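Long-range contacts in N-acetylglucosaminidase (Paenibacillus barengoltzii, PDB 6INX), which probably hydrolyses glycosidic bonds at N-acetylglucosamine residues of oligosaccharides or glycans, as a glycoside hydrolase of family 18: residues G9-R14 with F323-C328; I32-V37 with L66-G71; V244-R249 with Y290-Q295; F278-D283 with D302-R307. All blocks are in the same frame, centred on the assembly; numbering follows the deposited sequence.

Interaction 1 opens at residues 9-14, on the first barrel strand, and closes only at 323-328, on the last, sealing the ring and enclosing the other three contacts. Within that span, interaction 2 closes a short loop between the neighbouring strands 29-38 and 64-70; it touches interaction 1 through Val-11 with Ala-33 and Trp-324 with Phe-34. Much later come interactions 3 and 4, whose segments alternate and therefore cross. Interaction 3 ties the loop 244-249 to strand 288-292 of the separate antiparallel sheet, and interaction 4 ties an edge strand of that sheet, 279-283, to helix 303-316, which leads back into the barrel.

Interaction 1 of 4, residues G9-R14 with F323-C328; sequences GYVSDR and FWEYGC
Just past strand 320-324, Glu-325 reaches back to hold the backbone of strand 6-12, and its chain repays following atom by atom. CB rests over the indole face of Trp-324. CG presses on the Tyr-10 carbonyl, 3.2 Å from Tyr-10 O. A bend at chi2 (-91°) then turns the carboxylate toward Ser-12. Its OE2 accepts a nearly straight bond from Ser-12 N (2.9 Å), met on the anti side and somewhat out of the carboxylate plane, and is also hydrogen-bonded to His-15. The other oxygen, OE1, takes Gly-327 N from above that plane. With an alanine in place of Glu-325, Ser-12 N and Gly-327 N would probably lose the two carboxylate oxygens they use, and His-15 its partner, freeing the start of the turn to shift.

The backbones supply the rest. Tyr-10 N donates to Phe-323 O (2.9 Å), and Tyr-326 N donates to Tyr-10 O (2.9 Å), so Tyr-10 is gripped at both peptide groups. Gly-9 CA sits over the face of the Phe-323 ring, 3.6 Å from its centroid, where a side chain would clash with the ring. Tyr-10 CB meets Trp-324 CE3 at 3.5 Å, one side chain lying across the other, while the tyrosine hydroxyl goes on to Asp-107. Val-11 CG2 lies against Tyr-326 CB. The peptide joining Trp-324 to Glu-325 is cis, a feature familiar at this tryptophan in family 18 enzymes, where it probably floors the sugar site. The parallel pairing of first and last strands is the closure of a TIM barrel.

Interaction 2 of 4, residues I32-V37 with L66-G71; sequences IAFGHV and LLSVGG
Ile-32 starts the pairing with its N donating to Leu-66 O (2.8 Å), while its own carbonyl accepts from Ser-68 N; the two strands run parallel, twisted by 48°. Ala-33 sets its CB over the centre of the next residue's ring, across a cis peptide. That ring, Phe-34, carries much of the contact. On the face opposite Ala-33 it meets Gly-70 O, 3.3 Å from Phe-34 CG, and Gly-71 CA, which makes a CH-pi contact. At the ring's edge stands Ser-68 OG, 3.3 Å from Phe-34 CE1, with its polar partner in Asp-107. Gly-71 could carry no side chain, since a CB would run into the ring.

Gly-35 takes up the ladder again: its N donates to Ser-68 O (2.8 Å), and its O accepts from Gly-70 N. His-36 brings only a ring edge near Gly-70 O and stacks on His-46. Val-37 CG2 ends the walk 3.9 Å from Val-69 CG1, the two valines set nearly perpendicular. The Ser-Val-Gly-Gly run is the SxGG motif of family 18, here held against the neighbouring barrel strand beside the aspartates Asp-107 and Asp-109 of strand 105-109.

Interaction 3 of 4, residues V244-R249 with Y290-Q295; sequences VPNVNR and YLFDGQ
Phe-292 swings its CG anti to the backbone N (chi1 -166°), which lays the ring along residues 244-249, whereas Tyr-290 places its CG between backbone N and carbonyl carbon (chi1 60°), which brings its hydroxyl beside Arg-249 CD and within a hydrogen bond of water 2. The phenyl ring is met from several directions. Val-244 CG2 approaches Phe-292 CE1 at 3.3 Å, a tight fit, valine and phenyl ring passing one another head to tail. Asn-246 brings OD1 to the ring's edge, 3.4 Å from Phe-292 CE2, with amide and ring planes 62° apart. The Arg-249 carbonyl carbon presses on Phe-292 CD2, and Gly-294 N lies over the centre of one face. Cut back to an alanine, Phe-292 would probably open a gap between Val-244, Asn-246 and Arg-249, leaving the loop held mainly by the Val-244 to Gln-295 bond and the two waters.

One direct hydrogen bond joins the segments: Val-244 N donates to Gln-295 O (2.9 Å), almost perfectly straight and on a lone pair. Beside it, water 1 donates to both Val-244 O and Gly-294 O, while Asp-293 OD1 closes an Asx turn by accepting Gln-295 N.

At the other end, Arg-249 CB and CD pack near Tyr-290 OH, and Arg-249 O lies at the tyrosine ring's edge. Water 2 links Asn-248 O, Arg-249 NH1 and Tyr-290 OH (2.7 Å from the water). The chemistry implies a loop seated on the small antiparallel sheet by an aromatic centre, with its polar margins joined largely through water.

Interaction 4 of 4, residues F278-D283 with D302-R307; sequences FVRYWD and DEMSIR
Trp-282 offers one face of its indole to Met-304, whose SD stands 3.6 Å from the centroid of the six-membered ring in a Met-aromatic contact. Met-304 CG shares that face, close over Trp-282 CH2 at 3.5 Å, and the backbone of Ser-305 comes to the ring's edge. The second flat group, the Arg-280 guanidinium, works through its edge: Asp-302 OD2 and Met-304 SD both lie near its plane. Guanidinium and carboxylate are nearly coplanar, 17° apart, although the arginine and aspartate chains come in at right angles.

A salt bridge forms where Arg-280 NH2 donates to the syn lone pair of Asp-302 OD2 (2.7 Å). Arg-280 NE adds a weak bond to that oxygen, and water 3 spans the same two atoms. The NH2 group also makes a weak bond to Met-304 SD, so the sulfur meets an N-H of the guanidinium on one flank and the indole face in a direction about square to it.

Asp-302 is the N-cap of helix 303-316. Its OD1 accepts Ser-305 N (2.9 Å), met nearly along the C-O bond, and Asp-302 N donates in return to Ser-305 OG, completing a capping box. Each carboxylate oxygen thus has its own task, OD1 for the helix and OD2 for the strand. With the arginine and the helix start both beside it, the aspartate is likely to stay ionised, coupling an edge strand of the sheet to the helix electrostatically.

Interaction 1 of 4, residues G9-R14 with F323-C328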
# COMPACT_ATOMS: atom_id res chain seq x y z
N GLY A 9 12.96 -1.94 -24.91
CA GLY A 9 11.56 -2.21 -25.18
C GLY A 9 11.21 -3.68 -25.01
O GLY A 9 11.89 -4.55 -25.56
N TYR A 10 10.16 -3.96 -24.25
CA TYR A 10 9.56 -5.29 -24.28
C TYR A 10 8.83 -5.48 -25.60
O TYR A 10 8.05 -4.61 -26.03
CB TYR A 10 8.61 -5.49 -23.10
CG TYR A 10 9.36 -5.86 -21.84
CD1 TYR A 10 9.66 -7.19 -21.54
CD2 TYR A 10 9.81 -4.88 -20.97
CE1 TYR A 10 10.38 -7.53 -20.40
CE2 TYR A 10 10.52 -5.20 -19.82
CZ TYR A 10 10.80 -6.53 -19.54
OH TYR A 10 11.52 -6.83 -18.40
N VAL A 11 9.13 -6.57 -26.29
CA VAL A 11 8.47 -6.94 -27.54
C VAL A 11 8.02 -8.38 -27.41
O VAL A 11 8.85 -9.27 -27.20
CB VAL A 11 9.42 -6.79 -28.74
CG1 VAL A 11 8.65 -7.07 -30.03
CG2 VAL A 11 10.05 -5.41 -28.76
N SER A 12 6.72 -8.62 -27.52
CA SER A 12 6.24 -10.00 -27.55
C SER A 12 6.81 -10.72 -28.77
O SER A 12 7.09 -10.10 -29.81
CB SER A 12 4.72 -10.04 -27.58
OG SER A 12 4.23 -9.71 -28.87
N ASP A 13 7.04 -12.03 -28.63
CA ASP A 13 7.53 -12.81 -29.76
C ASP A 13 6.64 -12.62 -30.98
O ASP A 13 7.13 -12.54 -32.12
CB ASP A 13 7.62 -14.29 -29.36
CG ASP A 13 7.76 -15.22 -30.56
OD1 ASP A 13 8.78 -15.14 -31.28
OD2 ASP A 13 6.84 -16.04 -30.78
N ARG A 14 5.33 -12.50 -30.76
CA ARG A 14 4.38 -12.33 -31.85
C ARG A 14 4.60 -11.02 -32.60
O ARG A 14 4.26 -10.92 -33.78
CB ARG A 14 2.97 -12.41 -31.27
CG ARG A 14 1.83 -12.09 -32.22
CD ARG A 14 0.50 -12.25 -31.49
NE ARG A 14 0.42 -13.53 -30.80
CZ ARG A 14 0.20 -14.70 -31.40
NH1 ARG A 14 0.03 -14.75 -32.72
NH2 ARG A 14 0.15 -15.82 -30.69
N PHE A 323 10.13 0.01 -21.54
CA PHE A 323 8.69 0.14 -21.71
C PHE A 323 8.02 -1.20 -21.98
O PHE A 323 8.59 -2.12 -22.57
CB PHE A 323 8.33 1.15 -22.81
CG PHE A 323 8.78 0.78 -24.19
CD1 PHE A 323 8.01 -0.06 -24.99
CD2 PHE A 323 9.96 1.29 -24.71
CE1 PHE A 323 8.43 -0.39 -26.29
CE2 PHE A 323 10.37 0.98 -25.99
CZ PHE A 323 9.60 0.14 -26.78
N TRP A 324 6.78 -1.30 -21.51
CA TRP A 324 5.86 -2.38 -21.84
C TRP A 324 4.67 -1.74 -22.54
O TRP A 324 4.03 -0.86 -21.95
CB TRP A 324 5.35 -3.08 -20.57
CG TRP A 324 4.38 -4.18 -20.92
CD1 TRP A 324 3.04 -4.06 -21.16
CD2 TRP A 324 4.71 -5.55 -21.17
NE1 TRP A 324 2.51 -5.27 -21.50
CE2 TRP A 324 3.51 -6.21 -21.52
CE3 TRP A 324 5.89 -6.28 -21.11
CZ2 TRP A 324 3.47 -7.57 -21.81
CZ3 TRP A 324 5.85 -7.63 -21.39
CH2 TRP A 324 4.65 -8.26 -21.75
N GLU A 325 4.36 -2.15 -23.78
CA GLU A 325 5.07 -3.11 -24.63
C GLU A 325 4.95 -2.56 -26.06
O GLU A 325 4.03 -1.79 -26.36
CB GLU A 325 4.41 -4.49 -24.51
CG GLU A 325 5.04 -5.61 -25.36
CD GLU A 325 4.40 -5.71 -26.74
OE1 GLU A 325 3.28 -5.19 -26.92
OE2 GLU A 325 5.01 -6.32 -27.66
N TYR A 326 5.86 -2.98 -26.96
CA TYR A 326 5.98 -2.40 -28.30
C TYR A 326 4.64 -2.30 -29.04
O TYR A 326 4.33 -1.26 -29.63
CB TYR A 326 6.98 -3.24 -29.09
CG TYR A 326 7.03 -2.97 -30.58
CD1 TYR A 326 7.86 -2.00 -31.11
CD2 TYR A 326 6.25 -3.71 -31.46
CE1 TYR A 326 7.91 -1.77 -32.48
CE2 TYR A 326 6.28 -3.48 -32.81
CZ TYR A 326 7.12 -2.52 -33.32
OH TYR A 326 7.14 -2.31 -34.68
N GLY A 327 3.86 -3.37 -29.04
CA GLY A 327 2.61 -3.42 -29.78
C GLY A 327 1.46 -2.61 -29.23
O GLY A 327 0.41 -2.51 -29.87
N CYS A 328 1.62 -2.03 -28.05
CA CYS A 328 0.55 -1.27 -27.41
C CYS A 328 0.39 0.13 -27.97
O CYS A 328 -0.59 0.81 -27.63
CB CYS A 328 0.81 -1.16 -25.91
SG CYS A 328 0.83 -2.74 -25.06

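Interaction 2 of 4, residues I32-V37 with L66-G71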
# COMPACT_ATOMS: atom_id res chain seq x y z
N ILE A 32 12.51 -9.91 -25.19
CA ILE A 32 11.52 -10.73 -25.88
C ILE A 32 10.64 -11.43 -24.85
O ILE A 32 11.13 -12.19 -24.02
CB ILE A 32 12.21 -11.76 -26.79
CG1 ILE A 32 13.05 -11.07 -27.85
CG2 ILE A 32 11.16 -12.63 -27.46
CD1 ILE A 32 13.78 -12.06 -28.75
N ALA A 33 9.33 -11.23 -24.95
CA ALA A 33 8.37 -11.76 -23.98
C ALA A 33 7.56 -12.89 -24.61
O ALA A 33 6.92 -12.67 -25.65
CB ALA A 33 7.42 -10.64 -23.55
N PHE A 34 7.55 -14.08 -24.01
CA PHE A 34 8.31 -14.47 -22.80
C PHE A 34 8.69 -15.94 -22.96
O PHE A 34 7.89 -16.74 -23.44
CB PHE A 34 7.40 -14.48 -21.56
CG PHE A 34 7.12 -13.14 -20.96
CD1 PHE A 34 8.14 -12.40 -20.38
CD2 PHE A 34 5.83 -12.63 -20.91
CE1 PHE A 34 7.88 -11.17 -19.79
CE2 PHE A 34 5.56 -11.40 -20.33
CZ PHE A 34 6.59 -10.68 -19.76
N GLY A 35 9.88 -16.32 -22.50
CA GLY A 35 10.12 -17.71 -22.18
C GLY A 35 9.40 -18.11 -20.91
O GLY A 35 8.99 -17.27 -20.10
N HIS A 36 9.20 -19.42 -20.74
CA HIS A 36 8.54 -19.96 -19.56
C HIS A 36 9.46 -20.96 -18.86
O HIS A 36 10.48 -21.37 -19.41
CB HIS A 36 7.21 -20.63 -19.93
CG HIS A 36 6.26 -19.72 -20.64
ND1 HIS A 36 5.37 -20.18 -21.59
CD2 HIS A 36 6.07 -18.39 -20.56
CE1 HIS A 36 4.66 -19.16 -22.05
NE2 HIS A 36 5.07 -18.06 -21.44
N VAL A 37 9.09 -21.34 -17.64
CA VAL A 37 9.85 -22.30 -16.84
C VAL A 37 9.03 -23.58 -16.71
O VAL A 37 7.88 -23.55 -16.25
CB VAL A 37 10.20 -21.74 -15.45
CG1 VAL A 37 10.86 -22.83 -14.58
CG2 VAL A 37 11.12 -20.53 -15.57
N LEU A 66 17.57 -9.54 -25.45
CA LEU A 66 17.44 -10.42 -24.29
C LEU A 66 16.17 -11.26 -24.40
O LEU A 66 15.15 -10.82 -24.96
CB LEU A 66 17.38 -9.60 -23.00
CG LEU A 66 18.51 -8.59 -22.83
CD1 LEU A 66 18.30 -7.75 -21.56
CD2 LEU A 66 19.87 -9.28 -22.81
N LEU A 67 16.23 -12.47 -23.86
CA LEU A 67 15.02 -13.27 -23.70
C LEU A 67 14.48 -13.02 -22.31
O LEU A 67 15.16 -13.31 -21.32
CB LEU A 67 15.35 -14.76 -23.86
CG LEU A 67 14.18 -15.70 -23.56
CD1 LEU A 67 13.05 -15.58 -24.59
CD2 LEU A 67 14.68 -17.15 -23.48
N SER A 68 13.27 -12.48 -22.22
CA SER A 68 12.64 -12.30 -20.92
C SER A 68 11.93 -13.59 -20.54
O SER A 68 11.22 -14.18 -21.36
CB SER A 68 11.64 -11.15 -20.95
OG SER A 68 11.14 -10.90 -19.64
N VAL A 69 12.13 -14.04 -19.31
CA VAL A 69 11.63 -15.33 -18.85
C VAL A 69 10.68 -15.05 -17.69
O VAL A 69 11.10 -14.50 -16.67
CB VAL A 69 12.77 -16.24 -18.40
CG1 VAL A 69 12.22 -17.55 -17.84
CG2 VAL A 69 13.72 -16.52 -19.56
N GLY A 70 9.42 -15.45 -17.84
CA GLY A 70 8.46 -15.29 -16.77
C GLY A 70 7.29 -14.43 -17.17
O GLY A 70 6.60 -14.74 -18.14
N GLY A 71 7.06 -13.34 -16.43
CA GLY A 71 5.88 -12.52 -16.60
C GLY A 71 4.84 -12.84 -15.54
O GLY A 71 4.94 -13.82 -14.79

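Interaction 3 of 4, residues V244-R249 with Y290-Q295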
# COMPACT_ATOMS: atom_id res chain seq x y z
N VAL A 244 -16.83 5.27 -10.62
CA VAL A 244 -16.23 6.06 -9.54
C VAL A 244 -17.00 7.36 -9.37
O VAL A 244 -17.50 7.93 -10.35
CB VAL A 244 -14.73 6.27 -9.74
CG1 VAL A 244 -14.05 4.99 -10.19
CG2 VAL A 244 -14.47 7.35 -10.71
N PRO A 245 -17.14 7.85 -8.14
CA PRO A 245 -17.87 9.10 -7.91
C PRO A 245 -17.26 10.26 -8.67
O PRO A 245 -16.04 10.37 -8.82
CB PRO A 245 -17.73 9.30 -6.39
CG PRO A 245 -17.53 7.93 -5.85
CD PRO A 245 -16.76 7.18 -6.88
N ASN A 246 -18.12 11.17 -9.12
CA ASN A 246 -17.70 12.36 -9.86
C ASN A 246 -17.24 13.44 -8.88
O ASN A 246 -17.89 14.47 -8.67
CB ASN A 246 -18.83 12.83 -10.76
CG ASN A 246 -18.39 13.91 -11.74
OD1 ASN A 246 -17.21 14.24 -11.85
ND2 ASN A 246 -19.36 14.47 -12.46
N VAL A 247 -16.10 13.17 -8.26
CA VAL A 247 -15.50 14.05 -7.26
C VAL A 247 -14.00 14.12 -7.55
O VAL A 247 -13.39 13.10 -7.87
CB VAL A 247 -15.73 13.49 -5.84
CG1 VAL A 247 -15.03 14.35 -4.80
CG2 VAL A 247 -17.22 13.36 -5.54
N ASN A 248 -13.42 15.31 -7.47
CA ASN A 248 -11.97 15.47 -7.65
C ASN A 248 -11.49 14.94 -9.00
O ASN A 248 -10.37 14.43 -9.11
CB ASN A 248 -11.18 14.82 -6.50
CG ASN A 248 -9.74 15.31 -6.42
OD1 ASN A 248 -9.46 16.49 -6.60
ND2 ASN A 248 -8.82 14.38 -6.14
N ARG A 249 -12.34 15.06 -10.03
CA ARG A 249 -12.01 14.59 -11.38
C ARG A 249 -11.70 13.09 -11.41
O ARG A 249 -10.92 12.63 -12.24
CB ARG A 249 -10.88 15.39 -12.03
CG ARG A 249 -11.15 16.89 -12.13
CD ARG A 249 -9.88 17.64 -12.46
NE ARG A 249 -9.96 19.03 -12.03
CZ ARG A 249 -9.64 19.44 -10.81
NH1 ARG A 249 -9.19 18.58 -9.91
NH2 ARG A 249 -9.75 20.73 -10.49
N TYR A 290 -4.26 11.90 -16.88
CA TYR A 290 -5.36 11.00 -16.58
C TYR A 290 -6.61 11.47 -17.30
O TYR A 290 -6.73 12.65 -17.65
CB TYR A 290 -5.60 10.83 -15.07
CG TYR A 290 -5.93 12.09 -14.28
CD1 TYR A 290 -4.93 13.00 -13.94
CD2 TYR A 290 -7.22 12.33 -13.83
CE1 TYR A 290 -5.22 14.14 -13.19
CE2 TYR A 290 -7.52 13.47 -13.08
CZ TYR A 290 -6.52 14.36 -12.77
OH TYR A 290 -6.83 15.49 -12.02
N LEU A 291 -7.54 10.54 -17.53
CA LEU A 291 -8.80 10.82 -18.21
C LEU A 291 -9.96 10.53 -17.27
O LEU A 291 -9.92 9.57 -16.50
CB LEU A 291 -8.97 9.94 -19.44
CG LEU A 291 -7.82 9.90 -20.44
CD1 LEU A 291 -8.22 9.05 -21.64
CD2 LEU A 291 -7.46 11.31 -20.88
N PHE A 292 -11.00 11.35 -17.36
CA PHE A 292 -12.20 11.11 -16.58
C PHE A 292 -13.39 11.66 -17.35
O PHE A 292 -13.31 12.76 -17.91
CB PHE A 292 -12.12 11.81 -15.22
CG PHE A 292 -13.17 11.36 -14.24
CD1 PHE A 292 -13.35 10.02 -13.97
CD2 PHE A 292 -13.96 12.28 -13.57
CE1 PHE A 292 -14.30 9.59 -13.06
CE2 PHE A 292 -14.91 11.86 -12.64
CZ PHE A 292 -15.08 10.52 -12.39
N ASP A 293 -14.48 10.90 -17.37
CA ASP A 293 -15.72 11.32 -18.03
C ASP A 293 -16.86 11.53 -17.05
O ASP A 293 -18.01 11.67 -17.47
CB ASP A 293 -16.14 10.30 -19.09
CG ASP A 293 -16.71 9.02 -18.49
OD1 ASP A 293 -16.42 8.71 -17.31
OD2 ASP A 293 -17.45 8.30 -19.19
N GLY A 294 -16.57 11.50 -15.75
CA GLY A 294 -17.58 11.58 -14.72
C GLY A 294 -17.85 10.26 -14.03
O GLY A 294 -18.53 10.26 -12.99
N GLN A 295 -17.33 9.14 -14.55
CA GLN A 295 -17.66 7.81 -14.05
C GLN A 295 -16.50 6.84 -14.21
O GLN A 295 -16.28 5.98 -13.35
CB GLN A 295 -18.88 7.31 -14.83
CG GLN A 295 -19.52 6.04 -14.34
CD GLN A 295 -20.55 5.50 -15.31
OE1 GLN A 295 -20.50 5.78 -16.52
NE2 GLN A 295 -21.49 4.72 -14.80
O HOH W 1 -20.06 8.78 -11.03
O HOH W 2 -8.08 16.01 -9.70

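Interaction 4 of 4, residues F278-D283 with D302-R307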
# COMPACT_ATOMS: atom_id res chain seq x y z
N PHE A 278 -14.61 11.94 -22.35
CA PHE A 278 -13.45 11.86 -21.47
C PHE A 278 -12.61 13.11 -21.62
O PHE A 278 -12.25 13.50 -22.74
CB PHE A 278 -12.61 10.63 -21.81
CG PHE A 278 -13.22 9.34 -21.37
CD1 PHE A 278 -14.14 8.68 -22.17
CD2 PHE A 278 -12.90 8.78 -20.14
CE1 PHE A 278 -14.72 7.50 -21.78
CE2 PHE A 278 -13.48 7.59 -19.73
CZ PHE A 278 -14.39 6.94 -20.55
N VAL A 279 -12.30 13.74 -20.50
CA VAL A 279 -11.46 14.93 -20.47
C VAL A 279 -10.07 14.53 -19.98
O VAL A 279 -9.94 13.79 -18.99
CB VAL A 279 -12.07 16.00 -19.56
CG1 VAL A 279 -11.19 17.23 -19.53
CG2 VAL A 279 -13.48 16.34 -20.04
N ARG A 280 -9.04 15.01 -20.66
CA ARG A 280 -7.68 14.82 -20.18
C ARG A 280 -7.31 15.89 -19.16
O ARG A 280 -7.48 17.09 -19.41
CB ARG A 280 -6.67 14.84 -21.33
CG ARG A 280 -5.22 14.73 -20.87
CD ARG A 280 -4.28 15.03 -22.01
NE ARG A 280 -2.86 14.82 -21.69
CZ ARG A 280 -2.05 15.72 -21.14
NH1 ARG A 280 -2.51 16.92 -20.79
NH2 ARG A 280 -0.77 15.43 -20.92
N TYR A 281 -6.81 15.44 -18.02
CA TYR A 281 -6.26 16.30 -16.99
C TYR A 281 -4.79 15.99 -16.81
O TYR A 281 -4.32 14.88 -17.10
CB TYR A 281 -7.01 16.09 -15.67
CG TYR A 281 -8.48 16.40 -15.80
CD1 TYR A 281 -8.92 17.73 -15.89
CD2 TYR A 281 -9.43 15.40 -15.86
CE1 TYR A 281 -10.25 18.02 -16.01
CE2 TYR A 281 -10.78 15.69 -15.97
CZ TYR A 281 -11.18 17.01 -16.05
OH TYR A 281 -12.52 17.30 -16.18
N TRP A 282 -4.04 16.98 -16.35
CA TRP A 282 -2.62 16.84 -16.06
C TRP A 282 -2.41 17.05 -14.57
O TRP A 282 -2.83 18.08 -14.02
CB TRP A 282 -1.79 17.83 -16.88
CG TRP A 282 -0.31 17.79 -16.58
CD1 TRP A 282 0.41 18.70 -15.88
CD2 TRP A 282 0.62 16.76 -16.97
NE1 TRP A 282 1.73 18.32 -15.81
CE2 TRP A 282 1.88 17.12 -16.47
CE3 TRP A 282 0.50 15.57 -17.69
CZ2 TRP A 282 3.02 16.35 -16.67
CZ3 TRP A 282 1.64 14.80 -17.89
CH2 TRP A 282 2.87 15.19 -17.38
N ASP A 283 -1.79 16.08 -13.92
CA ASP A 283 -1.42 16.19 -12.51
C ASP A 283 -0.02 16.80 -12.46
O ASP A 283 0.97 16.12 -12.73
CB ASP A 283 -1.47 14.81 -11.86
CG ASP A 283 -1.28 14.86 -10.36
OD1 ASP A 283 -0.51 15.71 -9.89
OD2 ASP A 283 -1.87 14.01 -9.67
N ASP A 302 1.95 9.41 -21.38
CA ASP A 302 1.94 10.00 -22.72
C ASP A 302 3.29 10.62 -23.05
O ASP A 302 4.25 10.42 -22.31
CB ASP A 302 0.76 10.98 -22.89
CG ASP A 302 0.88 12.23 -22.03
OD1 ASP A 302 1.89 12.41 -21.32
OD2 ASP A 302 -0.05 13.06 -22.06
N GLU A 303 3.38 11.37 -24.16
CA GLU A 303 4.66 11.99 -24.49
C GLU A 303 5.10 12.98 -23.41
O GLU A 303 6.31 13.14 -23.18
CB GLU A 303 4.58 12.67 -25.86
CG GLU A 303 4.19 11.75 -27.00
CD GLU A 303 2.69 11.75 -27.28
OE1 GLU A 303 1.88 11.69 -26.33
OE2 GLU A 303 2.32 11.83 -28.47
N MET A 304 4.15 13.62 -22.74
CA MET A 304 4.47 14.61 -21.71
C MET A 304 5.08 13.94 -20.47
O MET A 304 6.14 14.36 -19.98
CB MET A 304 3.20 15.38 -21.36
CG MET A 304 3.36 16.66 -20.55
SD MET A 304 1.78 17.54 -20.40
CE MET A 304 1.58 18.19 -22.06
N SER A 305 4.44 12.90 -19.96
CA SER A 305 4.99 12.21 -18.80
C SER A 305 6.30 11.49 -19.14
O SER A 305 7.22 11.45 -18.33
CB SER A 305 3.97 11.25 -18.20
OG SER A 305 3.55 10.27 -19.14
N ILE A 306 6.40 10.95 -20.36
CA ILE A 306 7.64 10.32 -20.78
C ILE A 306 8.79 11.34 -20.81
O ILE A 306 9.90 11.04 -20.35
CB ILE A 306 7.45 9.58 -22.11
CG1 ILE A 306 6.65 8.30 -21.89
CG2 ILE A 306 8.80 9.27 -22.77
CD1 ILE A 306 6.23 7.61 -23.19
N ARG A 307 8.55 12.56 -21.33
CA ARG A 307 9.63 13.55 -21.29
C ARG A 307 10.07 13.83 -19.87
O ARG A 307 11.26 13.94 -19.59
CB ARG A 307 9.25 14.87 -22.01
CG ARG A 307 10.22 16.09 -21.82
CD ARG A 307 11.53 15.73 -22.49
NE ARG A 307 12.56 16.75 -22.47
CZ ARG A 307 12.96 17.46 -23.53
NH1 ARG A 307 12.40 17.28 -24.74
NH2 ARG A 307 13.96 18.35 -23.38
O HOH W 3 -2.20 12.50 -23.71